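Local coordinates for tyrocidine synthetase 3 (Brevibacillus brevis, PDB 2JGP), which forms peptide bonds in the nonribosomal synthesis of the antibiotic tyrocidine, represented here by a bidomain of a peptidyl carrier and a condensation domain, at residues S101-M106 with P161-H166; R105-D110 with T152-V157; R133-A138 with Q239-D244; Y337-A342 with L500-S505; N379-E384 with S388-E393. All blocks are in the same frame, centred on the assembly; numbering follows the deposited sequence.

How the interactions relate
All five interactions lie in the condensation domain, a family built from two halves resembling chloramphenicol acetyltransferase. Interactions 1 and 2, with centres about 5 Å apart, share helix 101-113 and reach adjacent strands of one antiparallel sheet, 160-165 and 152-157 respectively. Interaction 3 alternates with both along the chain, but its centre lies about 29 Å from that of interaction 1. Interactions 4 and 5 come later in sequence and on the opposite side of the chain's centre, their centres 40 to 42 Å from those of interactions 1 and 2. Interaction 5 is nested within the loop closed by interaction 4, and they touch through N338 on F390 and A342 on P381. The contacts thus fall into separate regions of the domain.

Interaction 1 (S101-M106 with P161-H166)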
# COMPACT_ATOMS: atom_id res chain seq x y z
N SER A 101 -4.92 12.68 -6.90
CA SER A 101 -4.73 11.99 -8.18
C SER A 101 -5.55 10.69 -8.22
O SER A 101 -6.23 10.42 -9.20
CB SER A 101 -3.24 11.71 -8.41
OG SER A 101 -3.04 11.06 -9.66
N ALA A 102 -5.49 9.92 -7.14
CA ALA A 102 -6.23 8.65 -7.05
C ALA A 102 -7.75 8.86 -7.09
O ALA A 102 -8.46 8.14 -7.79
CB ALA A 102 -5.83 7.89 -5.80
N GLN A 103 -8.24 9.84 -6.35
CA GLN A 103 -9.66 10.21 -6.40
C GLN A 103 -10.10 10.64 -7.80
O GLN A 103 -11.22 10.33 -8.24
CB GLN A 103 -9.95 11.36 -5.44
CG GLN A 103 -10.04 10.99 -3.98
CD GLN A 103 -10.35 12.19 -3.12
OE1 GLN A 103 -9.83 13.29 -3.34
NE2 GLN A 103 -11.23 12.00 -2.14
N LYS A 104 -9.25 11.38 -8.50
CA LYS A 104 -9.59 11.88 -9.83
C LYS A 104 -9.85 10.71 -10.78
O LYS A 104 -10.83 10.73 -11.54
CB LYS A 104 -8.48 12.77 -10.39
CG LYS A 104 -8.82 13.39 -11.75
CD LYS A 104 -7.81 14.45 -12.13
CE LYS A 104 -8.19 15.13 -13.43
NZ LYS A 104 -7.28 16.26 -13.73
N ARG A 105 -8.99 9.70 -10.74
CA ARG A 105 -9.13 8.52 -11.60
C ARG A 105 -10.42 7.75 -11.28
O ARG A 105 -11.15 7.36 -12.19
CB ARG A 105 -7.91 7.61 -11.45
CG ARG A 105 -8.06 6.27 -12.18
CD ARG A 105 -6.72 5.65 -12.55
NE ARG A 105 -6.89 4.69 -13.64
CZ ARG A 105 -7.28 3.42 -13.49
NH1 ARG A 105 -7.54 2.92 -12.28
NH2 ARG A 105 -7.40 2.64 -14.56
N MET A 106 -10.68 7.54 -10.00
CA MET A 106 -11.90 6.85 -9.57
C MET A 106 -13.15 7.60 -9.98
O MET A 106 -14.10 7.00 -10.47
CB MET A 106 -11.90 6.63 -8.05
CG MET A 106 -10.89 5.62 -7.57
SD MET A 106 -10.99 5.42 -5.78
CE MET A 106 -9.62 4.31 -5.49
N PRO A 161 -13.03 17.21 -11.21
CA PRO A 161 -13.69 16.70 -10.02
C PRO A 161 -13.11 17.43 -8.81
O PRO A 161 -11.90 17.68 -8.78
CB PRO A 161 -13.29 15.22 -9.99
CG PRO A 161 -12.74 14.92 -11.34
CD PRO A 161 -12.23 16.18 -11.90
N VAL A 162 -13.95 17.79 -7.85
CA VAL A 162 -13.49 18.42 -6.62
C VAL A 162 -14.20 17.83 -5.42
O VAL A 162 -15.32 17.30 -5.54
CB VAL A 162 -13.70 19.95 -6.63
CG1 VAL A 162 -12.82 20.62 -7.69
CG2 VAL A 162 -15.18 20.29 -6.86
N GLN A 163 -13.56 17.95 -4.26
CA GLN A 163 -14.13 17.50 -3.01
C GLN A 163 -15.00 18.59 -2.42
O GLN A 163 -14.57 19.75 -2.31
CB GLN A 163 -13.02 17.17 -2.01
CG GLN A 163 -12.07 16.10 -2.48
CD GLN A 163 -11.11 15.70 -1.40
OE1 GLN A 163 -11.47 14.94 -0.49
NE2 GLN A 163 -9.88 16.21 -1.47
N ASN A 164 -16.22 18.22 -2.06
CA ASN A 164 -17.16 19.11 -1.41
C ASN A 164 -17.36 18.58 0.01
O ASN A 164 -17.94 17.52 0.21
CB ASN A 164 -18.47 19.13 -2.21
CG ASN A 164 -19.44 20.21 -1.75
OD1 ASN A 164 -19.20 20.90 -0.76
ND2 ASN A 164 -20.55 20.35 -2.47
N ILE A 165 -16.83 19.31 0.98
CA ILE A 165 -16.84 18.87 2.38
C ILE A 165 -18.06 19.45 3.06
O ILE A 165 -18.24 20.67 3.08
CB ILE A 165 -15.58 19.33 3.14
CG1 ILE A 165 -14.31 19.03 2.33
CG2 ILE A 165 -15.50 18.68 4.51
CD1 ILE A 165 -14.10 17.59 2.04
N HIS A 166 -18.90 18.58 3.64
CA HIS A 166 -20.13 19.01 4.27
C HIS A 166 -20.02 19.07 5.79
O HIS A 166 -19.56 18.14 6.43
CB HIS A 166 -21.30 18.12 3.85
CG HIS A 166 -21.54 18.11 2.38
ND1 HIS A 166 -22.33 19.05 1.75
CD2 HIS A 166 -21.08 17.29 1.41
CE1 HIS A 166 -22.36 18.79 0.45
NE2 HIS A 166 -21.61 17.73 0.22
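K104 and P161 bring the first turns of helix 101-113 up to the start of strand 160-165, their CA atoms 6.3 Å apart. Farther along the strand the backbones diverge, and Q103 CA and Q163 CA are already 9.2 Å from each other, a gap that two long glutamine side chains can span. At the near end, K104 lays the aliphatic part of its extended chain beside the proline ring, CG of K104 to CG of P161 at 4.2 Å, while its ammonium group goes on to a salt bridge with E160. Lysine suits such a place, greasy along its length and charged at its tip. The glutamines meet amide to amide with planes 86° apart. NE2 of Q103 gives a weak, long hydrogen bond to OE1 of Q163 (3.4 Å), though the N-H points fairly straight at it, 160°. Stronger partners fix the two buried groups: Q103 accepts from S100 N and donates to S223 O, and Q163 donates to P98 O. Y253 of helix 253-263 touches both glutamines, F154 of strand 152-157 lies against Q103, and strand 160-165 itself runs between strands 97-98 and 152-157 in an antiparallel sheet.

Interaction 2 (R105-D110 with T152-V157)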
# COMPACT_ATOMS: atom_id res chain seq x y z
N ARG A 105 -8.99 9.70 -10.74
CA ARG A 105 -9.13 8.52 -11.60
C ARG A 105 -10.42 7.75 -11.28
O ARG A 105 -11.15 7.36 -12.19
CB ARG A 105 -7.91 7.61 -11.45
CG ARG A 105 -8.06 6.27 -12.18
CD ARG A 105 -6.72 5.65 -12.55
NE ARG A 105 -6.89 4.69 -13.64
CZ ARG A 105 -7.28 3.42 -13.49
NH1 ARG A 105 -7.54 2.92 -12.28
NH2 ARG A 105 -7.40 2.64 -14.56
N MET A 106 -10.68 7.54 -10.00
CA MET A 106 -11.90 6.85 -9.57
C MET A 106 -13.15 7.60 -9.98
O MET A 106 -14.10 7.00 -10.47
CB MET A 106 -11.90 6.63 -8.05
CG MET A 106 -10.89 5.62 -7.57
SD MET A 106 -10.99 5.42 -5.78
CE MET A 106 -9.62 4.31 -5.49
N TYR A 107 -13.15 8.92 -9.81
CA TYR A 107 -14.29 9.75 -10.21
C TYR A 107 -14.60 9.60 -11.70
O TYR A 107 -15.74 9.33 -12.08
CB TYR A 107 -14.06 11.23 -9.88
CG TYR A 107 -15.29 12.07 -10.16
CD1 TYR A 107 -16.29 12.22 -9.19
CD2 TYR A 107 -15.48 12.66 -11.40
CE1 TYR A 107 -17.42 12.97 -9.45
CE2 TYR A 107 -16.61 13.42 -11.67
CZ TYR A 107 -17.59 13.56 -10.69
OH TYR A 107 -18.71 14.31 -10.97
N ILE A 108 -13.57 9.78 -12.52
CA ILE A 108 -13.70 9.71 -13.98
C ILE A 108 -14.18 8.33 -14.43
O ILE A 108 -15.07 8.23 -15.28
CB ILE A 108 -12.37 10.05 -14.68
CG1 ILE A 108 -12.00 11.51 -14.46
CG2 ILE A 108 -12.45 9.76 -16.17
CD1 ILE A 108 -10.60 11.86 -14.91
N LEU A 109 -13.60 7.28 -13.86
CA LEU A 109 -14.00 5.92 -14.21
C LEU A 109 -15.43 5.62 -13.76
O LEU A 109 -16.22 5.05 -14.51
CB LEU A 109 -13.01 4.89 -13.64
CG LEU A 109 -11.63 4.93 -14.31
CD1 LEU A 109 -10.65 4.04 -13.58
CD2 LEU A 109 -11.72 4.52 -15.77
N ASP A 110 -15.77 6.04 -12.54
CA ASP A 110 -17.12 5.88 -11.99
C ASP A 110 -18.19 6.58 -12.85
O ASP A 110 -19.28 6.04 -13.05
CB ASP A 110 -17.16 6.43 -10.56
CG ASP A 110 -18.46 6.10 -9.83
OD1 ASP A 110 -19.49 6.76 -10.09
OD2 ASP A 110 -18.43 5.21 -8.95
N THR A 152 -17.69 13.88 2.69
CA THR A 152 -17.22 14.41 1.42
C THR A 152 -18.08 13.90 0.27
O THR A 152 -18.33 12.71 0.17
CB THR A 152 -15.77 13.99 1.16
OG1 THR A 152 -14.92 14.52 2.18
CG2 THR A 152 -15.30 14.50 -0.21
N SER A 153 -18.52 14.82 -0.58
CA SER A 153 -19.15 14.48 -1.85
C SER A 153 -18.28 15.06 -2.95
O SER A 153 -17.33 15.80 -2.67
CB SER A 153 -20.55 15.07 -1.93
OG SER A 153 -20.53 16.49 -1.98
N PHE A 154 -18.59 14.73 -4.19
CA PHE A 154 -17.80 15.23 -5.31
C PHE A 154 -18.68 15.99 -6.28
O PHE A 154 -19.86 15.66 -6.45
CB PHE A 154 -17.11 14.09 -6.05
CG PHE A 154 -16.16 13.30 -5.20
CD1 PHE A 154 -14.81 13.60 -5.18
CD2 PHE A 154 -16.63 12.27 -4.40
CE1 PHE A 154 -13.93 12.87 -4.38
CE2 PHE A 154 -15.76 11.53 -3.61
CZ PHE A 154 -14.41 11.84 -3.59
N ALA A 155 -18.11 17.03 -6.88
CA ALA A 155 -18.76 17.80 -7.92
C ALA A 155 -17.72 18.11 -8.98
O ALA A 155 -16.53 17.88 -8.75
CB ALA A 155 -19.34 19.08 -7.34
N VAL A 156 -18.16 18.61 -10.14
CA VAL A 156 -17.24 19.08 -11.16
C VAL A 156 -17.26 20.60 -11.14
O VAL A 156 -18.31 21.22 -11.33
CB VAL A 156 -17.60 18.55 -12.57
CG1 VAL A 156 -16.74 19.22 -13.65
CG2 VAL A 156 -17.42 17.04 -12.61
N VAL A 157 -16.10 21.20 -10.89
CA VAL A 157 -15.96 22.65 -10.83
C VAL A 157 -14.79 23.04 -11.70
O VAL A 157 -13.70 22.48 -11.57
CB VAL A 157 -15.73 23.13 -9.38
CG1 VAL A 157 -15.35 24.60 -9.35
CG2 VAL A 157 -16.98 22.86 -8.54
O HOH W 1 -20.31 14.44 -9.03
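Y107 carries this contact almost alone, reaching from helix 101-113 to strand 152-157 across segment axes 10.8 Å apart and inclined at 74°. The apolar contacts come first. With CG anti to the backbone N (chi1 -174°), the tyrosine extends toward the strand, and its CE1 comes to 3.6 Å from CB of F154. The two side chains run antiparallel alongside each other, and it is mainly the F154 methylene, rather than its ring, that touches the tyrosine. CE2 of Y107 packs 3.8 Å from CG2 of V156, and the same methyl lies 3.4 Å from the phenolic OH. The valine's branch lets one methyl lie against the outer end of the ring. The polar link is indirect: one water, in the plane of the tyrosine ring at its edge, donates to F154 O at 2.9 Å and is modelled unusually close to Y107 OH, at 2.5 Å. A tyrosine suits this place because its ring packs while its hydroxyl can bond to a water that donates to the strand carbonyl. P161 of the adjacent strand also touches the ring. The helix crosses the strand steeply, and one turn on, a D110-H221 hydrogen bond places it by the HHxxxDG signature motif of condensation domains.

Interaction 3 (R133-A138 with Q239-D244)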
# COMPACT_ATOMS: atom_id res chain seq x y z
N ARG A 133 -29.01 -1.62 18.97
CA ARG A 133 -29.04 -1.08 17.61
C ARG A 133 -28.87 0.44 17.56
O ARG A 133 -28.23 0.96 16.64
CB ARG A 133 -30.31 -1.52 16.85
CG ARG A 133 -31.64 -1.03 17.41
CD ARG A 133 -32.64 -0.79 16.28
NE ARG A 133 -33.95 -0.35 16.77
CZ ARG A 133 -34.90 -1.15 17.25
NH1 ARG A 133 -34.71 -2.47 17.33
NH2 ARG A 133 -36.05 -0.63 17.67
N THR A 134 -29.41 1.15 18.55
CA THR A 134 -29.29 2.61 18.59
C THR A 134 -27.85 3.05 18.86
O THR A 134 -27.40 4.06 18.30
CB THR A 134 -30.23 3.23 19.64
OG1 THR A 134 -29.97 2.65 20.93
CG2 THR A 134 -31.69 3.00 19.26
N ARG A 135 -27.13 2.31 19.70
CA ARG A 135 -25.71 2.60 19.95
C ARG A 135 -24.85 2.32 18.73
O ARG A 135 -23.90 3.05 18.46
CB ARG A 135 -25.18 1.81 21.15
CG ARG A 135 -25.53 2.44 22.49
CD ARG A 135 -24.44 2.21 23.54
NE ARG A 135 -24.53 0.90 24.19
CZ ARG A 135 -23.62 0.39 25.01
NH1 ARG A 135 -22.50 1.07 25.29
NH2 ARG A 135 -23.81 -0.80 25.55
N VAL A 136 -25.17 1.25 17.99
CA VAL A 136 -24.50 0.97 16.73
C VAL A 136 -24.58 2.20 15.84
O VAL A 136 -23.55 2.71 15.39
CB VAL A 136 -25.12 -0.25 15.99
CG1 VAL A 136 -24.52 -0.42 14.60
CG2 VAL A 136 -24.95 -1.52 16.82
N GLU A 137 -25.80 2.68 15.63
CA GLU A 137 -26.06 3.88 14.82
C GLU A 137 -25.29 5.10 15.33
O GLU A 137 -24.68 5.82 14.54
CB GLU A 137 -27.56 4.19 14.81
CG GLU A 137 -27.95 5.29 13.85
CD GLU A 137 -29.44 5.55 13.84
OE1 GLU A 137 -29.97 5.94 14.91
OE2 GLU A 137 -30.08 5.38 12.78
N ALA A 138 -25.34 5.32 16.64
CA ALA A 138 -24.70 6.48 17.27
C ALA A 138 -23.19 6.50 17.07
O ALA A 138 -22.60 7.57 16.89
CB ALA A 138 -25.04 6.53 18.75
N GLN A 239 -14.37 1.32 19.74
CA GLN A 239 -14.05 2.25 20.82
C GLN A 239 -15.21 3.20 21.12
O GLN A 239 -15.59 3.39 22.28
CB GLN A 239 -12.78 3.05 20.50
CG GLN A 239 -11.49 2.25 20.62
CD GLN A 239 -10.29 3.01 20.08
OE1 GLN A 239 -10.13 3.16 18.87
NE2 GLN A 239 -9.43 3.48 20.98
N LEU A 240 -15.77 3.79 20.06
CA LEU A 240 -16.90 4.72 20.20
C LEU A 240 -18.15 4.06 20.79
O LEU A 240 -18.84 4.67 21.61
CB LEU A 240 -17.24 5.38 18.86
CG LEU A 240 -16.23 6.42 18.37
CD1 LEU A 240 -16.47 6.74 16.89
CD2 LEU A 240 -16.26 7.68 19.22
N TYR A 241 -18.42 2.82 20.37
CA TYR A 241 -19.53 2.04 20.94
C TYR A 241 -19.37 1.86 22.45
O TYR A 241 -20.35 1.87 23.19
CB TYR A 241 -19.64 0.68 20.25
CG TYR A 241 -20.85 -0.13 20.67
CD1 TYR A 241 -22.02 -0.12 19.91
CD2 TYR A 241 -20.84 -0.92 21.83
CE1 TYR A 241 -23.14 -0.86 20.29
CE2 TYR A 241 -21.94 -1.66 22.21
CZ TYR A 241 -23.09 -1.63 21.44
OH TYR A 241 -24.20 -2.37 21.82
N GLN A 242 -18.12 1.70 22.90
CA GLN A 242 -17.81 1.58 24.33
C GLN A 242 -17.80 2.94 25.05
O GLN A 242 -17.68 2.99 26.27
CB GLN A 242 -16.45 0.91 24.52
CG GLN A 242 -16.35 -0.51 23.98
CD GLN A 242 -14.92 -1.02 23.93
OE1 GLN A 242 -14.07 -0.60 24.73
NE2 GLN A 242 -14.63 -1.92 23.00
N GLY A 243 -17.91 4.03 24.29
CA GLY A 243 -17.95 5.37 24.85
C GLY A 243 -16.58 6.00 25.06
O GLY A 243 -16.45 6.98 25.79
N ASP A 244 -15.56 5.45 24.40
CA ASP A 244 -14.19 5.98 24.53
C ASP A 244 -14.04 7.29 23.78
O ASP A 244 -14.78 7.57 22.84
CB ASP A 244 -13.17 4.97 24.00
CG ASP A 244 -13.05 3.73 24.88
OD1 ASP A 244 -13.50 3.77 26.04
OD2 ASP A 244 -12.50 2.71 24.40
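R135 folds back over Y241 so that its guanidinium lies flat on the phenol ring, the centres 4.5 Å apart and the planes 26° from parallel. The helix backbone puts CB of R135 3.5 Å from CE1 of Y241; bends at chi2 (-147°) and chi3 (-83°) then hook the arginine chain round and bring the cationic plane back above CE2. Arginine offers both a flexible chain and a flat charged surface for such a cation-pi stack. V136 adds CG2, 4.0 Å from CE1 of Y241, and its backbone N approaches the ring at the edge. The ring's hydroxyl is tied to E132 N, and E132 also makes a long, weak ion pair with R135. Just beyond, G243 closes the helix in a Schellman motif at positive phi, with D244 N bonded to Q239 O. The contact thus joins the end of helix 227-241 to the start of helix 133-146, along which L240 continues the packing on A139, R142 and L143.

Interaction 4 (Y337-A342 with L500-S505); sequences YNVLLA and LTIAAS
V339 and L340 of helix 329-345 both pack on one residue, I502 of helix 489-508; L340 and I502 are the nearest CA pair of the two segments, at 7.2 Å. Earlier on, Y337 starts out from the far side of its helix; its ring meets F467, and its hydroxyl bonds to T430. V339 then points across the interface, its CG2 4.0 Å from both CD1 and CG2 of I502, the two side chains lying alongside with reversed directions. L340 follows, its side chain roughly perpendicular to that of I502. Here CD1 of I502 presses on the backbone itself, 3.5 Å from CA of L340 and 3.8 Å from its CB. The isoleucine reaches this far because CG1 stands beside its backbone N (chi1 -71°) and the chain then runs extended to CD1. Branched aliphatic residues suit a buried seam like this, as they fill it without polar groups that would need partners. On the second helix, the carbonyl of T501 accepts from both N and OG of S505, from opposite faces, the hydroxyl at 2.8 Å. F495 and F499 also cover L340, and M519 touches both L340 and I502. The arrangement is plain apolar helix-to-helix packing in the C-terminal half of the condensation domain.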
# COMPACT_ATOMS: atom_id res chain seq x y z
N TYR A 337 10.46 -13.95 -5.01
CA TYR A 337 9.34 -13.94 -5.93
C TYR A 337 9.81 -13.61 -7.34
O TYR A 337 9.40 -14.26 -8.30
CB TYR A 337 8.27 -12.95 -5.44
CG TYR A 337 7.02 -12.94 -6.29
CD1 TYR A 337 6.28 -14.11 -6.48
CD2 TYR A 337 6.58 -11.77 -6.89
CE1 TYR A 337 5.13 -14.10 -7.26
CE2 TYR A 337 5.43 -11.76 -7.67
CZ TYR A 337 4.71 -12.93 -7.85
OH TYR A 337 3.57 -12.93 -8.63
N ASN A 338 10.71 -12.64 -7.48
CA ASN A 338 11.31 -12.33 -8.79
C ASN A 338 12.03 -13.51 -9.45
O ASN A 338 11.93 -13.70 -10.67
CB ASN A 338 12.26 -11.14 -8.70
CG ASN A 338 11.55 -9.82 -8.83
OD1 ASN A 338 11.53 -9.22 -9.91
ND2 ASN A 338 10.95 -9.36 -7.74
N VAL A 339 12.76 -14.30 -8.67
CA VAL A 339 13.43 -15.49 -9.24
C VAL A 339 12.41 -16.58 -9.62
O VAL A 339 12.58 -17.26 -10.64
CB VAL A 339 14.60 -16.05 -8.36
CG1 VAL A 339 14.55 -15.56 -6.92
CG2 VAL A 339 14.69 -17.58 -8.43
N LEU A 340 11.34 -16.70 -8.84
CA LEU A 340 10.23 -17.60 -9.17
C LEU A 340 9.64 -17.26 -10.54
O LEU A 340 9.52 -18.13 -11.41
CB LEU A 340 9.13 -17.50 -8.10
CG LEU A 340 8.15 -18.66 -7.85
CD1 LEU A 340 6.75 -18.12 -7.62
CD2 LEU A 340 8.14 -19.73 -8.92
N LEU A 341 9.29 -15.99 -10.72
CA LEU A 341 8.73 -15.52 -11.99
C LEU A 341 9.73 -15.66 -13.13
O LEU A 341 9.35 -16.04 -14.24
CB LEU A 341 8.28 -14.05 -11.87
CG LEU A 341 7.14 -13.73 -10.90
CD1 LEU A 341 6.91 -12.23 -10.84
CD2 LEU A 341 5.86 -14.46 -11.28
N ALA A 342 10.99 -15.35 -12.86
CA ALA A 342 12.06 -15.47 -13.86
C ALA A 342 12.18 -16.89 -14.40
O ALA A 342 12.38 -17.10 -15.60
CB ALA A 342 13.39 -15.02 -13.27
N LEU A 500 8.45 -21.97 -2.26
CA LEU A 500 9.01 -22.48 -1.01
C LEU A 500 10.32 -23.23 -1.23
O LEU A 500 11.19 -23.20 -0.38
CB LEU A 500 8.01 -23.39 -0.30
CG LEU A 500 6.70 -22.73 0.14
CD1 LEU A 500 5.79 -23.77 0.79
CD2 LEU A 500 6.97 -21.57 1.09
N THR A 501 10.44 -23.92 -2.37
CA THR A 501 11.70 -24.58 -2.71
C THR A 501 12.79 -23.54 -2.96
O THR A 501 13.91 -23.67 -2.47
CB THR A 501 11.56 -25.56 -3.91
OG1 THR A 501 11.13 -24.84 -5.07
CG2 THR A 501 10.55 -26.65 -3.60
N ILE A 502 12.46 -22.48 -3.70
CA ILE A 502 13.42 -21.40 -3.94
C ILE A 502 13.83 -20.77 -2.60
O ILE A 502 15.02 -20.55 -2.35
CB ILE A 502 12.84 -20.32 -4.90
CG1 ILE A 502 12.75 -20.88 -6.32
CG2 ILE A 502 13.72 -19.07 -4.88
CD1 ILE A 502 11.84 -20.07 -7.23
N ALA A 503 12.84 -20.51 -1.75
CA ALA A 503 13.08 -19.91 -0.44
C ALA A 503 14.01 -20.77 0.42
O ALA A 503 14.93 -20.25 1.04
CB ALA A 503 11.75 -19.69 0.29
N ALA A 504 13.78 -22.07 0.44
CA ALA A 504 14.61 -23.00 1.21
C ALA A 504 16.06 -22.99 0.71
O ALA A 504 17.00 -22.96 1.51
CB ALA A 504 14.03 -24.41 1.13
N SER A 505 16.22 -23.00 -0.61
CA SER A 505 17.54 -23.03 -1.24
C SER A 505 18.38 -21.78 -0.95
O SER A 505 19.57 -21.88 -0.68
CB SER A 505 17.39 -23.19 -2.75
OG SER A 505 16.61 -24.33 -3.06

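Interaction 5 (N379-E384 with S388-E393)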
# COMPACT_ATOMS: atom_id res chain seq x y z
N ASN A 379 13.16 -5.33 -11.59
CA ASN A 379 14.40 -6.01 -11.23
C ASN A 379 14.85 -6.94 -12.34
O ASN A 379 14.06 -7.29 -13.22
CB ASN A 379 14.21 -6.79 -9.93
CG ASN A 379 14.23 -5.89 -8.71
OD1 ASN A 379 13.18 -5.61 -8.11
ND2 ASN A 379 15.41 -5.41 -8.36
N LYS A 380 16.12 -7.33 -12.29
CA LYS A 380 16.74 -8.08 -13.36
C LYS A 380 17.38 -9.36 -12.84
O LYS A 380 18.60 -9.43 -12.65
CB LYS A 380 17.76 -7.19 -14.08
CG LYS A 380 17.09 -6.01 -14.78
CD LYS A 380 18.05 -5.16 -15.57
CE LYS A 380 17.37 -3.90 -16.08
NZ LYS A 380 18.35 -2.98 -16.73
N PRO A 381 16.54 -10.38 -12.57
CA PRO A 381 17.03 -11.67 -12.09
C PRO A 381 17.74 -12.45 -13.21
O PRO A 381 17.16 -13.36 -13.82
CB PRO A 381 15.75 -12.37 -11.62
CG PRO A 381 14.68 -11.79 -12.45
CD PRO A 381 15.07 -10.36 -12.69
N GLN A 382 18.99 -12.08 -13.46
CA GLN A 382 19.82 -12.73 -14.45
C GLN A 382 20.45 -14.01 -13.90
O GLN A 382 20.84 -14.07 -12.73
CB GLN A 382 20.91 -11.76 -14.95
CG GLN A 382 20.34 -10.52 -15.65
CD GLN A 382 21.37 -9.41 -15.83
OE1 GLN A 382 22.56 -9.59 -15.59
NE2 GLN A 382 20.90 -8.24 -16.26
N ARG A 383 20.55 -15.03 -14.75
CA ARG A 383 21.01 -16.37 -14.36
C ARG A 383 22.39 -16.39 -13.69
O ARG A 383 22.65 -17.21 -12.81
CB ARG A 383 21.03 -17.29 -15.58
CG ARG A 383 22.19 -17.02 -16.55
CD ARG A 383 21.89 -17.49 -17.97
NE ARG A 383 21.16 -16.48 -18.74
CZ ARG A 383 20.72 -16.66 -19.98
NH1 ARG A 383 20.92 -17.80 -20.63
NH2 ARG A 383 20.06 -15.67 -20.59
N GLU A 384 23.27 -15.48 -14.11
CA GLU A 384 24.66 -15.45 -13.65
C GLU A 384 24.83 -14.76 -12.30
O GLU A 384 25.85 -14.92 -11.65
CB GLU A 384 25.55 -14.77 -14.70
CG GLU A 384 25.50 -15.45 -16.07
CD GLU A 384 26.38 -14.77 -17.12
OE1 GLU A 384 27.62 -14.71 -16.92
OE2 GLU A 384 25.83 -14.33 -18.15
N SER A 388 22.51 -13.41 -3.49
CA SER A 388 22.97 -12.36 -2.58
C SER A 388 23.07 -11.00 -3.28
O SER A 388 22.55 -10.00 -2.78
CB SER A 388 24.32 -12.74 -1.96
OG SER A 388 24.74 -11.76 -1.04
N GLU A 389 23.71 -10.96 -4.45
CA GLU A 389 23.87 -9.69 -5.16
C GLU A 389 22.55 -9.22 -5.78
O GLU A 389 22.27 -8.02 -5.81
CB GLU A 389 24.98 -9.76 -6.21
CG GLU A 389 24.61 -10.46 -7.50
CD GLU A 389 25.78 -10.53 -8.46
OE1 GLU A 389 26.20 -11.66 -8.81
OE2 GLU A 389 26.29 -9.46 -8.84
N PHE A 390 21.74 -10.16 -6.26
CA PHE A 390 20.40 -9.83 -6.78
C PHE A 390 19.53 -9.23 -5.68
O PHE A 390 18.84 -8.22 -5.90
CB PHE A 390 19.71 -11.07 -7.36
CG PHE A 390 18.30 -10.80 -7.81
CD1 PHE A 390 18.05 -9.90 -8.84
CD2 PHE A 390 17.22 -11.40 -7.18
CE1 PHE A 390 16.75 -9.63 -9.25
CE2 PHE A 390 15.92 -11.13 -7.58
CZ PHE A 390 15.69 -10.24 -8.62
N LEU A 391 19.56 -9.85 -4.50
CA LEU A 391 18.82 -9.33 -3.35
C LEU A 391 19.23 -7.90 -3.00
O LEU A 391 18.40 -7.09 -2.62
CB LEU A 391 19.00 -10.25 -2.13
CG LEU A 391 18.41 -9.73 -0.81
CD1 LEU A 391 16.91 -9.49 -0.94
CD2 LEU A 391 18.72 -10.68 0.34
N GLN A 392 20.52 -7.61 -3.10
CA GLN A 392 20.99 -6.25 -2.88
C GLN A 392 20.47 -5.29 -3.94
O GLN A 392 20.21 -4.13 -3.64
CB GLN A 392 22.52 -6.21 -2.81
CG GLN A 392 23.07 -6.92 -1.58
CD GLN A 392 22.59 -6.30 -0.27
OE1 GLN A 392 22.62 -5.08 -0.11
NE2 GLN A 392 22.13 -7.15 0.65
N GLU A 393 20.32 -5.76 -5.17
CA GLU A 393 19.70 -4.95 -6.22
C GLU A 393 18.25 -4.64 -5.87
O GLU A 393 17.79 -3.50 -5.99
CB GLU A 393 19.79 -5.63 -7.58
CG GLU A 393 21.22 -5.83 -8.08
CD GLU A 393 21.26 -6.50 -9.43
OE1 GLU A 393 20.20 -6.94 -9.93
OE2 GLU A 393 22.37 -6.60 -10.00
O HOH W 2 17.54 -6.14 -10.14
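P381 lies over one face of the F390 ring, its CB 4.1 Å from the ring centroid and 28° off the normal, a CH-pi contact. A chi1 of 176° swings the F390 ring out opposite its own amide nitrogen and carries CE1 to 3.4 Å from P381 N. Proline and phenylalanine suit each other here, since a rigid, flat-sided pyrrolidine rests its C-H groups on the aromatic face. CB of N379 adds a further contact, 3.9 Å from CE1 of F390. A water joins the segments on the polar side: it accepts from K380 N and donates to OE1 of E393, each at 2.8 Å. In the next shell, K385 ties the same places together, making a salt bridge with E393 and a hydrogen bond to K380 O. P381 is the centre of an inverse gamma turn, closed by a weak bond from Q382 N to K380 O, which makes a tight turn in the chain just after strand 373-379. Near the helix start OE1 of E389 accepts a hydrogen bond from T386 N, while N338 and A342 of helix 329-345 pack on F390 and P381. The whole is a compact strand-to-helix connection, leading from strand 373-379 into helix 387-403, whose Q396 and D400 bind the sodium ion.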